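Local structure of PrgZ (Enterococcus faecalis, 4FAJ) at residues Gly365-Asn374 against Trp511-Ile522. The protein binds a peptide pheromone as a membrane-anchored extracellular receptor of the solute-binding protein 5 family, probably serving peptide import. Numbering follows the deposited sequence.
Sequences GVVPKEMAFN and WQELKKAEKLLI. With ZN (zinc ion), chain H.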
loop_
_atom_site.group_PDB
_atom_site.type_symbol
_atom_site.label_atom_id
_atom_site.label_comp_id
_atom_site.label_asym_id
_atom_site.label_seq_id
_atom_site.Cartn_x
_atom_site.Cartn_y
_atom_site.Cartn_z
ATOM N N GLY A 365 12.208 8.391 9.875
ATOM C CA GLY A 365 12.422 8.922 8.534
ATOM C C GLY A 365 11.226 8.539 7.683
ATOM O O GLY A 365 10.205 8.061 8.204
ATOM N N VAL A 366 11.339 8.736 6.375
ATOM C CA VAL A 366 10.282 8.320 5.446
ATOM C C VAL A 366 10.178 6.787 5.432
ATOM O O VAL A 366 9.075 6.233 5.459
ATOM C CB VAL A 366 10.566 8.864 4.029
ATOM C CG1 VAL A 366 9.667 8.251 2.984
ATOM C CG2 VAL A 366 10.464 10.415 4.020
ATOM N N VAL A 367 11.329 6.123 5.386
ATOM C CA VAL A 367 11.391 4.667 5.261
ATOM C C VAL A 367 11.259 4.052 6.647
ATOM O O VAL A 367 11.897 4.530 7.588
ATOM C CB VAL A 367 12.714 4.197 4.612
ATOM C CG1 VAL A 367 12.783 2.680 4.568
ATOM C CG2 VAL A 367 12.848 4.766 3.206
ATOM N N PRO A 368 10.396 3.027 6.788
ATOM C CA PRO A 368 10.228 2.362 8.079
ATOM C C PRO A 368 11.365 1.411 8.466
ATOM O O PRO A 368 12.126 0.981 7.621
ATOM C CB PRO A 368 8.934 1.575 7.903
ATOM C CG PRO A 368 8.822 1.319 6.432
ATOM C CD PRO A 368 9.470 2.490 5.762
ATOM N N LYS A 369 11.446 1.093 9.759
ATOM C CA LYS A 369 12.448 0.157 10.276
ATOM C C LYS A 369 12.045 -1.288 10.004
ATOM O O LYS A 369 10.858 -1.588 9.783
ATOM C CB LYS A 369 12.633 0.360 11.787
ATOM C CG LYS A 369 13.247 1.685 12.146
ATOM C CD LYS A 369 12.982 2.101 13.599
ATOM C CE LYS A 369 14.141 1.861 14.512
ATOM N NZ LYS A 369 13.924 2.627 15.800
ATOM N N GLU A 370 13.049 -2.166 10.032
ATOM C CA GLU A 370 12.890 -3.626 9.919
ATOM C C GLU A 370 12.375 -4.084 8.557
ATOM O O GLU A 370 11.839 -5.176 8.443
ATOM C CB GLU A 370 11.959 -4.205 11.008
ATOM C CG GLU A 370 12.109 -3.629 12.395
ATOM C CD GLU A 370 13.502 -3.734 12.936
ATOM O OE1 GLU A 370 14.242 -4.680 12.555
ATOM O OE2 GLU A 370 13.858 -2.868 13.771
ATOM N N MET A 371 12.526 -3.255 7.535
ATOM C CA MET A 371 12.023 -3.572 6.210
ATOM C C MET A 371 13.172 -3.999 5.313
ATOM O O MET A 371 13.146 -5.088 4.739
ATOM C CB MET A 371 11.317 -2.350 5.610
ATOM C CG MET A 371 10.773 -2.515 4.199
ATOM S SD MET A 371 10.401 -0.907 3.450
ATOM C CE MET A 371 12.008 -0.418 2.813
ATOM N N ALA A 372 14.163 -3.126 5.179
ATOM C CA ALA A 372 15.241 -3.314 4.210
ATOM C C ALA A 372 16.595 -3.271 4.899
ATOM O O ALA A 372 16.884 -2.340 5.653
ATOM C CB ALA A 372 15.170 -2.249 3.155
ATOM N N PHE A 373 17.423 -4.273 4.621
ATOM C CA PHE A 373 18.757 -4.383 5.213
ATOM C C PHE A 373 19.832 -4.440 4.122
ATOM O O PHE A 373 19.638 -5.046 3.063
ATOM C CB PHE A 373 18.851 -5.625 6.103
ATOM C CG PHE A 373 17.869 -5.628 7.239
ATOM C CD1 PHE A 373 18.204 -5.073 8.464
ATOM C CD2 PHE A 373 16.604 -6.188 7.081
ATOM C CE1 PHE A 373 17.295 -5.062 9.520
ATOM C CE2 PHE A 373 15.690 -6.183 8.130
ATOM C CZ PHE A 373 16.043 -5.619 9.355
ATOM N N ASN A 374 20.956 -3.790 4.384
ATOM C CA ASN A 374 22.052 -3.715 3.429
ATOM C C ASN A 374 22.632 -5.119 3.218
ATOM O O ASN A 374 22.943 -5.805 4.188
ATOM C CB ASN A 374 23.128 -2.780 3.987
ATOM C CG ASN A 374 24.168 -2.370 2.957
ATOM O OD1 ASN A 374 24.557 -3.143 2.084
ATOM N ND2 ASN A 374 24.639 -1.137 3.076
ATOM N N TRP A 511 22.703 2.167 -2.226
ATOM C CA TRP A 511 22.182 2.269 -0.861
ATOM C C TRP A 511 22.441 3.641 -0.265
ATOM O O TRP A 511 21.553 4.264 0.320
ATOM C CB TRP A 511 22.859 1.215 0.016
ATOM C CG TRP A 511 22.168 0.870 1.298
ATOM C CD1 TRP A 511 22.540 1.239 2.564
ATOM C CD2 TRP A 511 21.038 0.010 1.449
ATOM N NE1 TRP A 511 21.690 0.680 3.491
ATOM C CE2 TRP A 511 20.762 -0.083 2.832
ATOM C CE3 TRP A 511 20.214 -0.679 0.547
ATOM C CZ2 TRP A 511 19.702 -0.837 3.329
ATOM C CZ3 TRP A 511 19.166 -1.429 1.048
ATOM C CH2 TRP A 511 18.922 -1.506 2.425
ATOM N N GLN A 512 23.665 4.115 -0.447
ATOM C CA GLN A 512 24.080 5.382 0.103
ATOM C C GLN A 512 23.379 6.524 -0.632
ATOM O O GLN A 512 23.010 7.529 -0.020
ATOM C CB GLN A 512 25.605 5.533 0.019
ATOM C CG GLN A 512 26.393 4.647 1.010
ATOM C CD GLN A 512 26.334 3.150 0.687
ATOM O OE1 GLN A 512 26.191 2.746 -0.477
ATOM N NE2 GLN A 512 26.425 2.315 1.734
ATOM N N GLU A 513 23.185 6.360 -1.938
ATOM C CA GLU A 513 22.552 7.408 -2.737
ATOM C C GLU A 513 21.075 7.540 -2.418
ATOM O O GLU A 513 20.560 8.657 -2.346
ATOM C CB GLU A 513 22.773 7.180 -4.235
ATOM C CG GLU A 513 24.240 7.246 -4.641
ATOM C CD GLU A 513 24.879 8.580 -4.329
ATOM O OE1 GLU A 513 24.529 9.576 -4.998
ATOM O OE2 GLU A 513 25.740 8.632 -3.419
ATOM N N LEU A 514 20.395 6.414 -2.217
ATOM C CA LEU A 514 19.000 6.440 -1.787
ATOM C C LEU A 514 18.846 7.071 -0.404
ATOM O O LEU A 514 17.866 7.757 -0.153
ATOM C CB LEU A 514 18.386 5.039 -1.781
ATOM C CG LEU A 514 18.225 4.346 -3.138
ATOM C CD1 LEU A 514 17.494 2.998 -2.959
ATOM C CD2 LEU A 514 17.508 5.228 -4.152
ATOM N N LYS A 515 19.812 6.860 0.487
ATOM C CA LYS A 515 19.759 7.510 1.802
ATOM C C LYS A 515 19.942 9.019 1.667
ATOM O O LYS A 515 19.313 9.799 2.395
ATOM C CB LYS A 515 20.790 6.919 2.769
ATOM C CG LYS A 515 20.539 7.265 4.242
ATOM C CD LYS A 515 19.239 6.629 4.729
ATOM C CE LYS A 515 18.979 6.801 6.190
ATOM N NZ LYS A 515 17.624 6.286 6.527
ATOM N N LYS A 516 20.785 9.434 0.724
ATOM C CA LYS A 516 20.943 10.855 0.435
ATOM C C LYS A 516 19.616 11.434 -0.046
ATOM O O LYS A 516 19.257 12.548 0.329
ATOM C CB LYS A 516 22.021 11.105 -0.617
ATOM C CG LYS A 516 23.443 10.987 -0.125
ATOM C CD LYS A 516 24.430 11.134 -1.302
ATOM C CE LYS A 516 25.875 10.954 -0.842
ATOM N NZ LYS A 516 26.826 10.885 -2.003
ATOM N N ALA A 517 18.910 10.689 -0.895
ATOM C CA ALA A 517 17.615 11.142 -1.407
ATOM C C ALA A 517 16.636 11.319 -0.251
ATOM O O ALA A 517 15.986 12.348 -0.149
ATOM C CB ALA A 517 17.069 10.186 -2.443
ATOM N N GLU A 518 16.551 10.335 0.643
ATOM C CA GLU A 518 15.658 10.464 1.810
ATOM C C GLU A 518 15.979 11.735 2.599
ATOM O O GLU A 518 15.071 12.507 2.948
ATOM C CB GLU A 518 15.746 9.229 2.714
ATOM C CG GLU A 518 14.692 9.191 3.806
ATOM C CD GLU A 518 14.844 8.030 4.769
ATOM O OE1 GLU A 518 15.929 7.426 4.818
ATOM O OE2 GLU A 518 13.872 7.747 5.512
ATOM N N LYS A 519 17.267 11.990 2.825
ATOM C CA LYS A 519 17.681 13.177 3.557
ATOM C C LYS A 519 17.312 14.478 2.828
ATOM O O LYS A 519 16.864 15.428 3.468
ATOM C CB LYS A 519 19.183 13.128 3.868
ATOM C CG LYS A 519 19.572 12.030 4.845
ATOM C CD LYS A 519 21.077 11.973 5.042
ATOM C CE LYS A 519 21.459 10.718 5.790
ATOM N NZ LYS A 519 22.921 10.627 5.991
ATOM N N LEU A 520 17.484 14.522 1.509
ATOM C CA LEU A 520 17.077 15.692 0.727
ATOM C C LEU A 520 15.551 15.942 0.866
ATOM O O LEU A 520 15.106 17.071 1.050
ATOM C CB LEU A 520 17.458 15.502 -0.742
ATOM C CG LEU A 520 17.184 16.633 -1.725
ATOM C CD1 LEU A 520 17.744 17.953 -1.218
ATOM C CD2 LEU A 520 17.769 16.277 -3.108
ATOM N N LEU A 521 14.762 14.882 0.785
ATOM C CA LEU A 521 13.309 14.993 0.972
ATOM C C LEU A 521 12.957 15.557 2.353
ATOM O O LEU A 521 12.091 16.423 2.492
ATOM C CB LEU A 521 12.662 13.627 0.770
ATOM C CG LEU A 521 11.153 13.480 0.977
ATOM C CD1 LEU A 521 10.378 14.485 0.121
ATOM C CD2 LEU A 521 10.753 12.049 0.631
ATOM N N ILE A 522 13.656 15.088 3.379
ATOM C CA ILE A 522 13.417 15.559 4.751
ATOM C C ILE A 522 13.932 16.990 4.949
ATOM O O ILE A 522 13.266 17.818 5.598
ATOM C CB ILE A 522 14.014 14.577 5.789
ATOM C CG1 ILE A 522 13.138 13.325 5.833
ATOM C CG2 ILE A 522 14.111 15.234 7.172
ATOM C CD1 ILE A 522 13.783 12.136 6.424
HETATM ZN ZN ZN H . 15.936 -3.320 14.144
HETATM O O HOH W 1 14.242 6.115 7.559
#
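Asn374 lies over one face of the Trp511 indole: its CA sits 3.9 Å from the centroid of the six-membered ring of Trp511 and 19° off the normal, which meets the criteria for a CH-pi contact. Over the five-membered ring, Asn374 ND2 comes to 3.2 Å from Trp511 CD1, the amide plane tilted 43° to the ring, while Asn374 OD1 is hydrogen-bonded to Val376 N. At the indole's edge, near its plane, stands Ala372 C, 3.8 Å from Trp511 CH2; Phe381 adds an edge-to-face ring contact. Two turns along the helix, Glu518 CG is anti to the backbone N and the chain is extended beyond it, carrying the carboxylate to the loop. Val367 N donates to Glu518 OE2 at 3.0 Å, almost straight at 178° but from above the carboxylate plane. A water also donates to this oxygen and to Val367 O, and Lys515 NZ holds Glu518 OE1 in a 2.7 Å salt bridge, so both oxygens of the buried carboxylate are engaged. Beyond the glutamate along the helix, Val366 CG2 meets Leu521 CD2 at 3.8 Å, an apolar contact between side chains crossing at about a right angle. Together, a CH-pi contact on the Trp511 indole and a buried glutamate tie the loop after strand 361-362 to helix 510-524 within the periplasmic-binding-protein-like fold of this family.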